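Local coordinates for Low molecular weight phosphotyrosine phosphatase family protein (PDB 5GOT) that probably removes phosphate from phosphotyrosine in proteins, acting as a low molecular weight tyrosine phosphatase of Streptococcus pyogenes, at residues M32-A37 against N77-I82; P114-T119 against E123-L128. All blocks are in the same frame, centred on the assembly; numbering follows the deposited sequence.

Contact 1. Residues M32-A37 against N77-I82; sequences MIESRA and NTFDYI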
ATOM      1  N   MET A  32       1.429   7.527  -9.303  1.00 31.61           N
ATOM      2  CA  MET A  32       2.714   7.270  -8.673  1.00 31.81           C
ATOM      3  C   MET A  32       2.458   6.551  -7.354  1.00 30.23           C
ATOM      4  O   MET A  32       1.676   7.029  -6.526  1.00 31.44           O
ATOM      5  CB  MET A  32       3.477   8.579  -8.458  1.00 34.72           C
ATOM      6  CG  MET A  32       4.887   8.439  -7.893  1.00 36.59           C
ATOM      7  SD  MET A  32       4.948   8.695  -6.105  1.00 48.49           S
ATOM      8  CE  MET A  32       6.604   9.342  -5.896  1.00 43.29           C
ATOM      9  N   ILE A  33       3.086   5.390  -7.175  1.00 31.57           N
ATOM     10  CA  ILE A  33       2.720   4.460  -6.110  1.00 25.69           C
ATOM     11  C   ILE A  33       3.978   4.036  -5.375  1.00 26.29           C
ATOM     12  O   ILE A  33       4.955   3.615  -6.003  1.00 25.40           O
ATOM     13  CB  ILE A  33       1.974   3.230  -6.660  1.00 27.17           C
ATOM     14  CG1 ILE A  33       0.716   3.659  -7.409  1.00 26.93           C
ATOM     15  CG2 ILE A  33       1.578   2.305  -5.530  1.00 26.08           C
ATOM     16  CD1 ILE A  33       0.205   2.612  -8.354  1.00 28.43           C
ATOM     17  N   GLU A  34       3.960   4.172  -4.050  1.00 24.71           N
ATOM     18  CA  GLU A  34       5.048   3.756  -3.176  1.00 26.00           C
ATOM     19  C   GLU A  34       4.431   3.151  -1.920  1.00 26.37           C
ATOM     20  O   GLU A  34       3.206   3.091  -1.779  1.00 23.33           O
ATOM     21  CB  GLU A  34       5.983   4.924  -2.849  1.00 24.84           C
ATOM     22  CG  GLU A  34       6.797   5.388  -4.061  1.00 27.55           C
ATOM     23  CD  GLU A  34       7.980   6.252  -3.678  1.00 35.89           C
ATOM     24  OE1 GLU A  34       8.448   7.049  -4.520  1.00 36.83           O
ATOM     25  OE2 GLU A  34       8.431   6.144  -2.520  1.00 35.27           O
ATOM     26  N   SER A  35       5.281   2.679  -1.007  1.00 24.10           N
ATOM     27  CA  SER A  35       4.814   2.160   0.272  1.00 24.91           C
ATOM     28  C   SER A  35       5.813   2.509   1.366  1.00 23.52           C
ATOM     29  O   SER A  35       6.995   2.759   1.106  1.00 26.93           O
ATOM     30  CB  SER A  35       4.562   0.638   0.225  1.00 24.00           C
ATOM     31  OG  SER A  35       5.753  -0.100  -0.066  1.00 24.13           O
ATOM     32  N   ARG A  36       5.319   2.538   2.603  1.00 24.13           N
ATOM     33  CA  ARG A  36       6.131   2.934   3.746  1.00 23.99           C
ATOM     34  C   ARG A  36       5.680   2.191   4.994  1.00 21.17           C
ATOM     35  O   ARG A  36       4.616   1.558   5.025  1.00 23.81           O
ATOM     36  CB  ARG A  36       6.038   4.443   4.018  1.00 23.64           C
ATOM     37  CG  ARG A  36       6.557   5.338   2.922  1.00 27.21           C
ATOM     38  CD  ARG A  36       8.079   5.487   2.937  1.00 27.77           C
ATOM     39  NE  ARG A  36       8.449   6.536   1.996  1.00 29.70           N
ATOM     40  CZ  ARG A  36       8.553   6.350   0.685  1.00 30.94           C
ATOM     41  NH1 ARG A  36       8.346   5.144   0.160  1.00 29.05           N
ATOM     42  NH2 ARG A  36       8.863   7.372  -0.103  1.00 29.78           N
ATOM     43  N   ALA A  37       6.484   2.328   6.046  1.00 19.31           N
ATOM     44  CA  ALA A  37       6.209   1.784   7.368  1.00 23.94           C
ATOM     45  C   ALA A  37       5.869   2.910   8.335  1.00 24.42           C
ATOM     46  O   ALA A  37       6.399   4.015   8.222  1.00 23.97           O
ATOM     47  CB  ALA A  37       7.419   1.022   7.921  1.00 23.65           C
ATOM     48  N   ASN A  77       3.910  15.451   3.133  1.00 30.09           N
ATOM     49  CA  ASN A  77       3.684  16.632   2.303  1.00 31.34           C
ATOM     50  C   ASN A  77       3.509  16.274   0.835  1.00 31.99           C
ATOM     51  O   ASN A  77       2.713  16.907   0.128  1.00 36.96           O
ATOM     52  CB  ASN A  77       4.848  17.616   2.447  1.00 33.79           C
ATOM     53  CG  ASN A  77       4.714  18.498   3.668  1.00 37.52           C
ATOM     54  OD1 ASN A  77       4.091  19.558   3.609  1.00 41.78           O
ATOM     55  ND2 ASN A  77       5.292  18.062   4.787  1.00 35.43           N
ATOM     56  N   THR A  78       4.250  15.271   0.365  1.00 27.64           N
ATOM     57  CA  THR A  78       4.296  14.951  -1.058  1.00 28.09           C
ATOM     58  C   THR A  78       3.123  14.080  -1.505  1.00 28.14           C
ATOM     59  O   THR A  78       2.561  14.304  -2.583  1.00 27.22           O
ATOM     60  CB  THR A  78       5.614  14.250  -1.381  1.00 36.50           C
ATOM     61  OG1 THR A  78       6.694  14.990  -0.800  1.00 35.96           O
ATOM     62  CG2 THR A  78       5.808  14.154  -2.895  1.00 33.83           C
ATOM     63  N   PHE A  79       2.756  13.061  -0.734  1.00 25.45           N
ATOM     64  CA  PHE A  79       1.745  12.123  -1.216  1.00 25.60           C
ATOM     65  C   PHE A  79       0.351  12.731  -1.132  1.00 27.77           C
ATOM     66  O   PHE A  79       0.040  13.500  -0.221  1.00 29.20           O
ATOM     67  CB  PHE A  79       1.813  10.805  -0.435  1.00 24.63           C
ATOM     68  CG  PHE A  79       2.989   9.946  -0.822  1.00 24.28           C
ATOM     69  CD1 PHE A  79       2.977   9.222  -2.011  1.00 28.41           C
ATOM     70  CD2 PHE A  79       4.107   9.880  -0.016  1.00 21.92           C
ATOM     71  CE1 PHE A  79       4.072   8.436  -2.378  1.00 25.78           C
ATOM     72  CE2 PHE A  79       5.214   9.111  -0.385  1.00 24.72           C
ATOM     73  CZ  PHE A  79       5.185   8.387  -1.567  1.00 26.03           C
ATOM     74  N   ASP A  80      -0.478  12.410  -2.122  1.00 28.31           N
ATOM     75  CA  ASP A  80      -1.869  12.835  -2.115  1.00 26.31           C
ATOM     76  C   ASP A  80      -2.743  11.918  -1.272  1.00 27.20           C
ATOM     77  O   ASP A  80      -3.696  12.380  -0.640  1.00 23.16           O
ATOM     78  CB  ASP A  80      -2.397  12.879  -3.547  1.00 28.99           C
ATOM     79  CG  ASP A  80      -1.613  13.832  -4.422  1.00 32.77           C
ATOM     80  OD1 ASP A  80      -1.300  14.947  -3.940  1.00 31.29           O
ATOM     81  OD2 ASP A  80      -1.310  13.466  -5.578  1.00 30.46           O
ATOM     82  N   TYR A  81      -2.439  10.624  -1.256  1.00 25.34           N
ATOM     83  CA  TYR A  81      -3.240   9.651  -0.541  1.00 23.02           C
ATOM     84  C   TYR A  81      -2.298   8.725   0.204  1.00 25.31           C
ATOM     85  O   TYR A  81      -1.413   8.120  -0.401  1.00 25.06           O
ATOM     86  CB  TYR A  81      -4.130   8.852  -1.499  1.00 24.71           C
ATOM     87  CG  TYR A  81      -4.951   9.714  -2.433  1.00 29.93           C
ATOM     88  CD1 TYR A  81      -4.426  10.154  -3.646  1.00 28.46           C
ATOM     89  CD2 TYR A  81      -6.249  10.088  -2.105  1.00 26.36           C
ATOM     90  CE1 TYR A  81      -5.171  10.947  -4.506  1.00 29.58           C
ATOM     91  CE2 TYR A  81      -7.004  10.885  -2.957  1.00 28.68           C
ATOM     92  CZ  TYR A  81      -6.459  11.307  -4.157  1.00 31.83           C
ATOM     93  OH  TYR A  81      -7.196  12.093  -5.018  1.00 33.41           O
ATOM     94  N   ILE A  82      -2.484   8.628   1.509  1.00 24.17           N
ATOM     95  CA  ILE A  82      -1.672   7.786   2.366  1.00 22.71           C
ATOM     96  C   ILE A  82      -2.634   6.779   2.963  1.00 25.00           C
ATOM     97  O   ILE A  82      -3.515   7.147   3.750  1.00 24.01           O
ATOM     98  CB  ILE A  82      -0.953   8.603   3.442  1.00 22.81           C
ATOM     99  CG1 ILE A  82      -0.161   9.718   2.753  1.00 23.35           C
ATOM    100  CG2 ILE A  82      -0.058   7.712   4.257  1.00 21.68           C
ATOM    101  CD1 ILE A  82       0.318  10.821   3.669  1.00 28.95           C
TER
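F79 reaches the edge strand with the far end of its ring, where M32, E34 and R36 receive it. These three alternate residues of strand 31-37 point the same way, while I33 and S35 point away from F79 and touch helix 14-23. F79 is the first residue to leave helical geometry after helix 73-78, and a long, apolar side chain suits the place, since its far end reaches three residues of the strand. At one end of the row M32 SD lies 3.8 Å from F79 CE1, an oblique Met-aromatic contact 62° off the ring normal. Methionine suits this position, being apolar and flexible: its CG stands anti to the backbone N (chi1 -176°), and a bend at chi2 carries the sulfur to the CE1 corner of the ring. E34 CB meets F79 CZ at 3.8 Å. R36 brings one face of its guanidinium to the ring's edge, the planes 81° apart, with R36 NH2 4.1 Å from F79 CE2. That guanidinium is held by bonds lying near its own plane: NH2 and NH1 of R36 both grip E34 OE2, at 2.7 and 2.9 Å, and R36 NH1 also donates to S35 O. D75, from helix 73-78, takes a salt bridge from R36 NE. The E34 and D75 carboxylates thus balance the buried charge and, with S35 O, fix the guanidinium's rotation, presenting its face to the phenylalanine edge.

Contact 2. Residues P114-T119 against E123-L128; sequences PDPWYT and EETYQL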
ATOM      1  N   PRO A 114      -6.494  -8.692   6.973  1.00 28.91           N
ATOM      2  CA  PRO A 114      -5.868  -9.515   8.016  1.00 27.18           C
ATOM      3  C   PRO A 114      -4.350  -9.478   7.889  1.00 25.88           C
ATOM      4  O   PRO A 114      -3.798  -9.454   6.788  1.00 25.36           O
ATOM      5  CB  PRO A 114      -6.430 -10.915   7.753  1.00 25.65           C
ATOM      6  CG  PRO A 114      -7.724 -10.665   7.033  1.00 31.68           C
ATOM      7  CD  PRO A 114      -7.487  -9.446   6.191  1.00 29.09           C
ATOM      8  N   ASP A 115      -3.691  -9.411   9.027  1.00 24.13           N
ATOM      9  CA  ASP A 115      -2.253  -9.246   9.125  1.00 22.84           C
ATOM     10  C   ASP A 115      -1.588 -10.611   8.983  1.00 22.62           C
ATOM     11  O   ASP A 115      -1.677 -11.444   9.897  1.00 25.00           O
ATOM     12  CB  ASP A 115      -1.905  -8.585  10.460  1.00 22.66           C
ATOM     13  CG  ASP A 115      -0.445  -8.205  10.563  1.00 24.63           C
ATOM     14  OD1 ASP A 115       0.335  -8.522   9.640  1.00 22.49           O
ATOM     15  OD2 ASP A 115      -0.075  -7.594  11.585  1.00 27.56           O
ATOM     16  N   PRO A 116      -0.915 -10.886   7.862  1.00 22.35           N
ATOM     17  CA  PRO A 116      -0.304 -12.211   7.692  1.00 21.97           C
ATOM     18  C   PRO A 116       0.948 -12.399   8.525  1.00 23.65           C
ATOM     19  O   PRO A 116       1.490 -13.511   8.549  1.00 22.50           O
ATOM     20  CB  PRO A 116       0.024 -12.251   6.198  1.00 22.54           C
ATOM     21  CG  PRO A 116       0.395 -10.823   5.901  1.00 21.28           C
ATOM     22  CD  PRO A 116      -0.559  -9.978   6.754  1.00 22.52           C
ATOM     23  N   TRP A 117       1.430 -11.347   9.190  1.00 22.70           N
ATOM     24  CA  TRP A 117       2.402 -11.555  10.255  1.00 28.42           C
ATOM     25  C   TRP A 117       1.833 -12.464  11.335  1.00 30.55           C
ATOM     26  O   TRP A 117       2.590 -13.164  12.020  1.00 27.92           O
ATOM     27  CB  TRP A 117       2.846 -10.218  10.858  1.00 28.56           C
ATOM     28  CG  TRP A 117       3.949 -10.368  11.897  1.00 27.12           C
ATOM     29  CD1 TRP A 117       3.799 -10.446  13.256  1.00 27.75           C
ATOM     30  CD2 TRP A 117       5.350 -10.468  11.644  1.00 28.87           C
ATOM     31  NE1 TRP A 117       5.019 -10.589  13.859  1.00 28.61           N
ATOM     32  CE2 TRP A 117       5.992 -10.600  12.894  1.00 33.09           C
ATOM     33  CE3 TRP A 117       6.130 -10.451  10.478  1.00 30.62           C
ATOM     34  CZ2 TRP A 117       7.381 -10.711  13.012  1.00 32.03           C
ATOM     35  CZ3 TRP A 117       7.504 -10.560  10.598  1.00 31.14           C
ATOM     36  CH2 TRP A 117       8.115 -10.695  11.856  1.00 33.04           C
ATOM     37  N   TYR A 118       0.511 -12.472  11.502  1.00 24.48           N
ATOM     38  CA  TYR A 118      -0.138 -13.357  12.460  1.00 27.18           C
ATOM     39  C   TYR A 118      -0.851 -14.531  11.803  1.00 27.18           C
ATOM     40  O   TYR A 118      -0.751 -15.653  12.297  1.00 30.89           O
ATOM     41  CB  TYR A 118      -1.124 -12.567  13.335  1.00 27.89           C
ATOM     42  CG  TYR A 118      -0.411 -11.536  14.179  1.00 32.58           C
ATOM     43  CD1 TYR A 118       0.333 -11.914  15.299  1.00 34.40           C
ATOM     44  CD2 TYR A 118      -0.434 -10.194  13.835  1.00 31.32           C
ATOM     45  CE1 TYR A 118       1.023 -10.969  16.062  1.00 34.21           C
ATOM     46  CE2 TYR A 118       0.240  -9.243  14.590  1.00 34.92           C
ATOM     47  CZ  TYR A 118       0.966  -9.632  15.702  1.00 37.50           C
ATOM     48  OH  TYR A 118       1.644  -8.677  16.439  1.00 34.33           O
ATOM     49  N   THR A 119      -1.565 -14.312  10.694  1.00 22.52           N
ATOM     50  CA  THR A 119      -2.301 -15.410  10.070  1.00 22.57           C
ATOM     51  C   THR A 119      -1.401 -16.303   9.236  1.00 23.82           C
ATOM     52  O   THR A 119      -1.742 -17.471   9.008  1.00 21.88           O
ATOM     53  CB  THR A 119      -3.410 -14.886   9.155  1.00 21.59           C
ATOM     54  OG1 THR A 119      -2.806 -14.318   7.986  1.00 19.59           O
ATOM     55  CG2 THR A 119      -4.271 -13.838   9.867  1.00 21.82           C
ATOM     56  N   GLU A 123      -2.161 -15.895   0.843  1.00 21.67           N
ATOM     57  CA  GLU A 123      -3.176 -16.027  -0.197  1.00 24.67           C
ATOM     58  C   GLU A 123      -4.399 -15.174   0.116  1.00 22.55           C
ATOM     59  O   GLU A 123      -4.881 -14.429  -0.744  1.00 24.18           O
ATOM     60  CB  GLU A 123      -3.568 -17.495  -0.352  1.00 25.06           C
ATOM     61  CG  GLU A 123      -4.813 -17.723  -1.194  1.00 28.25           C
ATOM     62  CD  GLU A 123      -4.605 -17.402  -2.656  1.00 28.46           C
ATOM     63  OE1 GLU A 123      -3.442 -17.266  -3.077  1.00 26.96           O
ATOM     64  OE2 GLU A 123      -5.610 -17.291  -3.387  1.00 30.58           O
ATOM     65  N   GLU A 124      -4.924 -15.284   1.342  1.00 23.21           N
ATOM     66  CA  GLU A 124      -6.005 -14.403   1.783  1.00 26.26           C
ATOM     67  C   GLU A 124      -5.612 -12.941   1.624  1.00 27.78           C
ATOM     68  O   GLU A 124      -6.408 -12.120   1.149  1.00 24.73           O
ATOM     69  CB  GLU A 124      -6.378 -14.693   3.240  1.00 26.11           C
ATOM     70  CG  GLU A 124      -7.471 -13.742   3.808  1.00 32.08           C
ATOM     71  CD  GLU A 124      -7.899 -14.067   5.249  1.00 35.92           C
ATOM     72  OE1 GLU A 124      -7.026 -14.275   6.128  1.00 35.94           O
ATOM     73  OE2 GLU A 124      -9.122 -14.111   5.508  1.00 46.79           O
ATOM     74  N   THR A 125      -4.379 -12.602   2.022  1.00 24.34           N
ATOM     75  CA  THR A 125      -3.885 -11.234   1.889  1.00 21.99           C
ATOM     76  C   THR A 125      -3.917 -10.790   0.437  1.00 24.83           C
ATOM     77  O   THR A 125      -4.386  -9.689   0.113  1.00 25.69           O
ATOM     78  CB  THR A 125      -2.453 -11.123   2.436  1.00 23.29           C
ATOM     79  OG1 THR A 125      -2.405 -11.601   3.785  1.00 22.70           O
ATOM     80  CG2 THR A 125      -1.968  -9.672   2.397  1.00 20.54           C
ATOM     81  N   TYR A 126      -3.412 -11.637  -0.456  1.00 22.81           N
ATOM     82  CA  TYR A 126      -3.368 -11.268  -1.861  1.00 23.34           C
ATOM     83  C   TYR A 126      -4.767 -11.008  -2.396  1.00 23.17           C
ATOM     84  O   TYR A 126      -5.007  -9.992  -3.056  1.00 27.78           O
ATOM     85  CB  TYR A 126      -2.670 -12.354  -2.680  1.00 26.31           C
ATOM     86  CG  TYR A 126      -2.787 -12.103  -4.160  1.00 25.84           C
ATOM     87  CD1 TYR A 126      -1.996 -11.157  -4.783  1.00 24.90           C
ATOM     88  CD2 TYR A 126      -3.717 -12.794  -4.930  1.00 29.67           C
ATOM     89  CE1 TYR A 126      -2.123 -10.900  -6.133  1.00 29.54           C
ATOM     90  CE2 TYR A 126      -3.842 -12.543  -6.286  1.00 31.08           C
ATOM     91  CZ  TYR A 126      -3.043 -11.594  -6.875  1.00 28.13           C
ATOM     92  OH  TYR A 126      -3.156 -11.345  -8.219  1.00 35.11           O
ATOM     93  N   GLN A 127      -5.709 -11.915  -2.119  1.00 24.31           N
ATOM     94  CA  GLN A 127      -7.059 -11.751  -2.659  1.00 25.37           C
ATOM     95  C   GLN A 127      -7.694 -10.454  -2.167  1.00 24.79           C
ATOM     96  O   GLN A 127      -8.359  -9.751  -2.936  1.00 24.74           O
ATOM     97  CB  GLN A 127      -7.941 -12.947  -2.291  1.00 26.41           C
ATOM     98  CG  GLN A 127      -7.456 -14.306  -2.808  1.00 27.54           C
ATOM     99  CD  GLN A 127      -7.347 -14.367  -4.330  1.00 34.12           C
ATOM    100  OE1 GLN A 127      -7.998 -13.604  -5.052  1.00 33.30           O
ATOM    101  NE2 GLN A 127      -6.520 -15.282  -4.824  1.00 36.63           N
ATOM    102  N   LEU A 128      -7.499 -10.116  -0.889  1.00 22.06           N
ATOM    103  CA  LEU A 128      -8.093  -8.885  -0.359  1.00 25.88           C
ATOM    104  C   LEU A 128      -7.372  -7.641  -0.856  1.00 24.51           C
ATOM    105  O   LEU A 128      -8.004  -6.592  -1.057  1.00 23.88           O
ATOM    106  CB  LEU A 128      -8.097  -8.930   1.166  1.00 22.54           C
ATOM    107  CG  LEU A 128      -9.017 -10.043   1.648  1.00 31.28           C
ATOM    108  CD1 LEU A 128      -8.839 -10.311   3.126  1.00 36.43           C
ATOM    109  CD2 LEU A 128     -10.460  -9.678   1.323  1.00 29.95           C
TER
HETATM  110  O   HOH W   1      -4.426 -13.417   6.153  1.00 23.29           O
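P114 and L128 form the tight end of this contact, with P114 CD and L128 CD1 only 3.5 Å apart, closer than carbons usually pack; the branched apolar end of leucine suits a spot against a proline ring. Deeper in, the ring of P116 crosses T125, whose OG1 comes within 3.5 Å of P116 CB. T125 suits the spot because its hydroxyl need not look across to the prolines for a partner: lying anti to the carbonyl carbon (chi1 -55°), OG1 bonds to D121 O, one turn back, at the residue just before helix 122-140. R14 touches both P116 and T125 from helix 14-23. Toward the outside the fit relaxes. The extended chain of E124 carries its carboxylate beside the P114 ring, with E124 OE1 3.8 Å from P114 CB, and no direct hydrogen bond joins the two segments. A water bridges them instead: T119 OG1, which accepts from D121 N, gives its proton to the water at 2.6 Å, and E124 OE1 accepts from that water at 2.7 Å. Prolines fit the turn itself, their rings limiting backbone freedom as the chain enters the short helix 116-119, where D115 acts as N-cap through OD1, 3.1 Å from W117 N. This D-P pair followed by an aromatic matches the aspartate loop of low molecular weight phosphatases, which in relatives supplies the general acid next to the phosphate-binding loop.

How the contacts relate
Contacts 1 and 2 lie on opposite sides of the chain's centre, with their own centres 22 Å apart and nearest atoms about 12 Å apart, and they do not touch. Contact 1 belongs to the edge of the parallel sheet, contact 2 to the loop and helix that follow the last strand. Their common neighbour is the turn from strand 2-8 into helix 14-23, whose C-X5-R sequence is the family's phosphate-binding loop. Contact 2 touches it directly, through P116 and T125 on R14, and so sits beside the probable active site. Contact 1 lies on the far face of the sheet, linked to the loop only through strand 31-37, whose other face offers S35 to N11.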